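Local coordinates for glycosyl transferase (PDB 5U02), which belongs to the TarS glycosyltransferases and here comprises a helical linker followed by two beta-rich C-terminal domains, at residues Asn197-Leu200 with Glu201-Lys204. Sequence-based numbering, arbitrary orientation.
Sequences NIML and EDIK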
ATOM      1  N   ASN A 197       7.316   6.708   6.335  1.00 26.15           N
ATOM      2  CA  ASN A 197       8.630   7.105   5.839  1.00 24.29           C
ATOM      3  C   ASN A 197       8.415   7.946   4.589  1.00 24.02           C
ATOM      4  O   ASN A 197       7.970   7.427   3.560  1.00 28.58           O
ATOM      5  CB  ASN A 197       9.500   5.890   5.523  1.00 27.68           C
ATOM      6  CG  ASN A 197       9.748   5.009   6.733  1.00 26.14           C
ATOM      7  OD1 ASN A 197       9.857   5.490   7.857  1.00 27.69           O
ATOM      8  ND2 ASN A 197       9.836   3.705   6.503  1.00 25.92           N
ATOM      9  N   ILE A 198       8.719   9.237   4.679  1.00 22.05           N
ATOM     10  CA  ILE A 198       8.601  10.163   3.558  1.00 21.80           C
ATOM     11  C   ILE A 198       9.998  10.347   2.981  1.00 23.36           C
ATOM     12  O   ILE A 198      10.795  11.140   3.493  1.00 22.91           O
ATOM     13  CB  ILE A 198       8.009  11.507   3.983  1.00 26.19           C
ATOM     14  CG1 ILE A 198       6.658  11.328   4.668  1.00 23.79           C
ATOM     15  CG2 ILE A 198       7.875  12.425   2.786  1.00 24.67           C
ATOM     16  CD1 ILE A 198       6.244  12.561   5.415  1.00 21.53           C
ATOM     17  N   MET A 199      10.290   9.626   1.904  1.00 24.62           N
ATOM     18  CA  MET A 199      11.588   9.706   1.249  1.00 26.02           C
ATOM     19  C   MET A 199      11.662  10.986   0.422  1.00 26.76           C
ATOM     20  O   MET A 199      10.863  11.182  -0.500  1.00 30.11           O
ATOM     21  CB  MET A 199      11.799   8.476   0.370  1.00 28.13           C
ATOM     22  CG  MET A 199      11.367   7.186   1.038  1.00 30.97           C
ATOM     23  SD  MET A 199      12.190   6.949   2.617  1.00 29.69           S
ATOM     24  CE  MET A 199      13.852   6.610   2.061  1.00 24.58           C
ATOM     25  N   LEU A 200      12.630  11.849   0.738  1.00 25.47           N
ATOM     26  CA  LEU A 200      12.724  13.134   0.052  1.00 23.12           C
ATOM     27  C   LEU A 200      13.029  12.972  -1.433  1.00 26.03           C
ATOM     28  O   LEU A 200      12.654  13.838  -2.231  1.00 25.00           O
ATOM     29  CB  LEU A 200      13.780  14.014   0.717  1.00 27.43           C
ATOM     30  CG  LEU A 200      13.643  14.175   2.230  1.00 30.45           C
ATOM     31  CD1 LEU A 200      14.779  14.986   2.787  1.00 31.18           C
ATOM     32  CD2 LEU A 200      12.333  14.825   2.587  1.00 19.98           C
ATOM     33  N   GLU A 201      13.702  11.885  -1.825  1.00 28.84           N
ATOM     34  CA  GLU A 201      13.872  11.609  -3.250  1.00 31.88           C
ATOM     35  C   GLU A 201      12.527  11.382  -3.932  1.00 31.13           C
ATOM     36  O   GLU A 201      12.378  11.680  -5.122  1.00 30.45           O
ATOM     37  CB  GLU A 201      14.790  10.398  -3.447  1.00 36.53           C
ATOM     38  CG  GLU A 201      15.050  10.015  -4.909  1.00 42.53           C
ATOM     39  CD  GLU A 201      15.886   8.745  -5.047  1.00 49.56           C
ATOM     40  OE1 GLU A 201      16.421   8.263  -4.026  1.00 52.45           O
ATOM     41  OE2 GLU A 201      16.002   8.222  -6.176  1.00 50.93           O
ATOM     42  N   ASP A 202      11.532  10.878  -3.195  1.00 25.08           N
ATOM     43  CA  ASP A 202      10.211  10.665  -3.777  1.00 26.35           C
ATOM     44  C   ASP A 202       9.423  11.965  -3.928  1.00 28.43           C
ATOM     45  O   ASP A 202       8.612  12.085  -4.855  1.00 31.45           O
ATOM     46  CB  ASP A 202       9.405   9.668  -2.933  1.00 22.67           C
ATOM     47  CG  ASP A 202       9.951   8.248  -3.007  1.00 30.97           C
ATOM     48  OD1 ASP A 202       9.618   7.448  -2.110  1.00 37.95           O
ATOM     49  OD2 ASP A 202      10.710   7.937  -3.949  1.00 30.99           O
ATOM     50  N   ILE A 203       9.636  12.941  -3.045  1.00 23.76           N
ATOM     51  CA  ILE A 203       8.840  14.166  -3.027  1.00 24.42           C
ATOM     52  C   ILE A 203       9.608  15.381  -3.526  1.00 27.24           C
ATOM     53  O   ILE A 203       9.021  16.470  -3.619  1.00 28.25           O
ATOM     54  CB  ILE A 203       8.268  14.441  -1.623  1.00 24.03           C
ATOM     55  CG1 ILE A 203       9.368  14.871  -0.652  1.00 19.30           C
ATOM     56  CG2 ILE A 203       7.557  13.212  -1.079  1.00 27.61           C
ATOM     57  CD1 ILE A 203       8.829  15.237   0.723  1.00 17.10           C
ATOM     58  N   LYS A 204      10.895  15.235  -3.857  1.00 29.53           N
ATOM     59  CA  LYS A 204      11.690  16.369  -4.327  1.00 32.42           C
ATOM     60  C   LYS A 204      11.089  17.010  -5.573  1.00 30.93           C
ATOM     61  O   LYS A 204      11.103  18.239  -5.715  1.00 30.61           O
ATOM     62  CB  LYS A 204      13.122  15.922  -4.627  1.00 34.13           C
ATOM     63  CG  LYS A 204      14.125  16.277  -3.561  1.00 38.16           C
ATOM     64  CD  LYS A 204      15.516  16.483  -4.151  1.00 41.23           C
ATOM     65  CE  LYS A 204      15.940  15.345  -5.051  1.00 38.42           C
ATOM     66  NZ  LYS A 204      17.397  15.425  -5.350  1.00 39.03           N
TER
HETATM   67  O   HOH W   1       8.503   7.935   0.178  1.00 33.90           O
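At the junction of strand 193-199 and the short helix 200-203, Met199 O accepts the N-H groups of Asp202 and, weakly, Ile203. Asp202 N lies 2.8 Å from Met199 O. One residue on, Leu200 O likewise takes two weak bonds, from Ile203 N and from Lys204 N, the latter at 2.8 Å. Such forking of each carbonyl between neighbouring donors marks a single tight turn that mixes three- and four-residue spacings.

A water adds a bridge at the N-cap. It accepts from Met199 N at 3.0 Å. It donates to Asp202 OD1 at 2.6 Å, with a long, weak bond to Asn197 O. The aspartate thus reaches the N-H of the N-cap residue through solvent. With CG anti to its own carbonyl carbon (chi1 -69°), its carboxylate runs alongside Met199, OD1 lying 3.5 Å from Met199 CB. Met199 offers no side-chain cap; its bent chain leads the thioether end away, while CB and CG lie beside the carboxylate.

Apolar contact occupies the inner side. Ile203 CD1 sits 3.6 Å from Ile198 CG2, and Leu200 CD2 is a looser neighbour. Branched Ile203 suits the place: with CG1 between backbone N and carbonyl carbon (chi1 71°), CD1 reaches both residues while CG2 also approaches Ile198. The cluster packs on the neighbouring strands, Ile198 and Leu200 against Ile151 of strand 150-159 and Ile203 against Met182 of strand 181-190.

Lys204 NZ is hydrogen-bonded to His248 O within the chain. Two acidic side chains reach the second subunit: Glu201 OE2 forms a salt bridge with its Lys150, and Asp202 OD2 is hydrogen-bonded to its Asn197 ND2. One carboxylate, that of Asp202, therefore links the strand-helix junction, through the water, to the subunit interface.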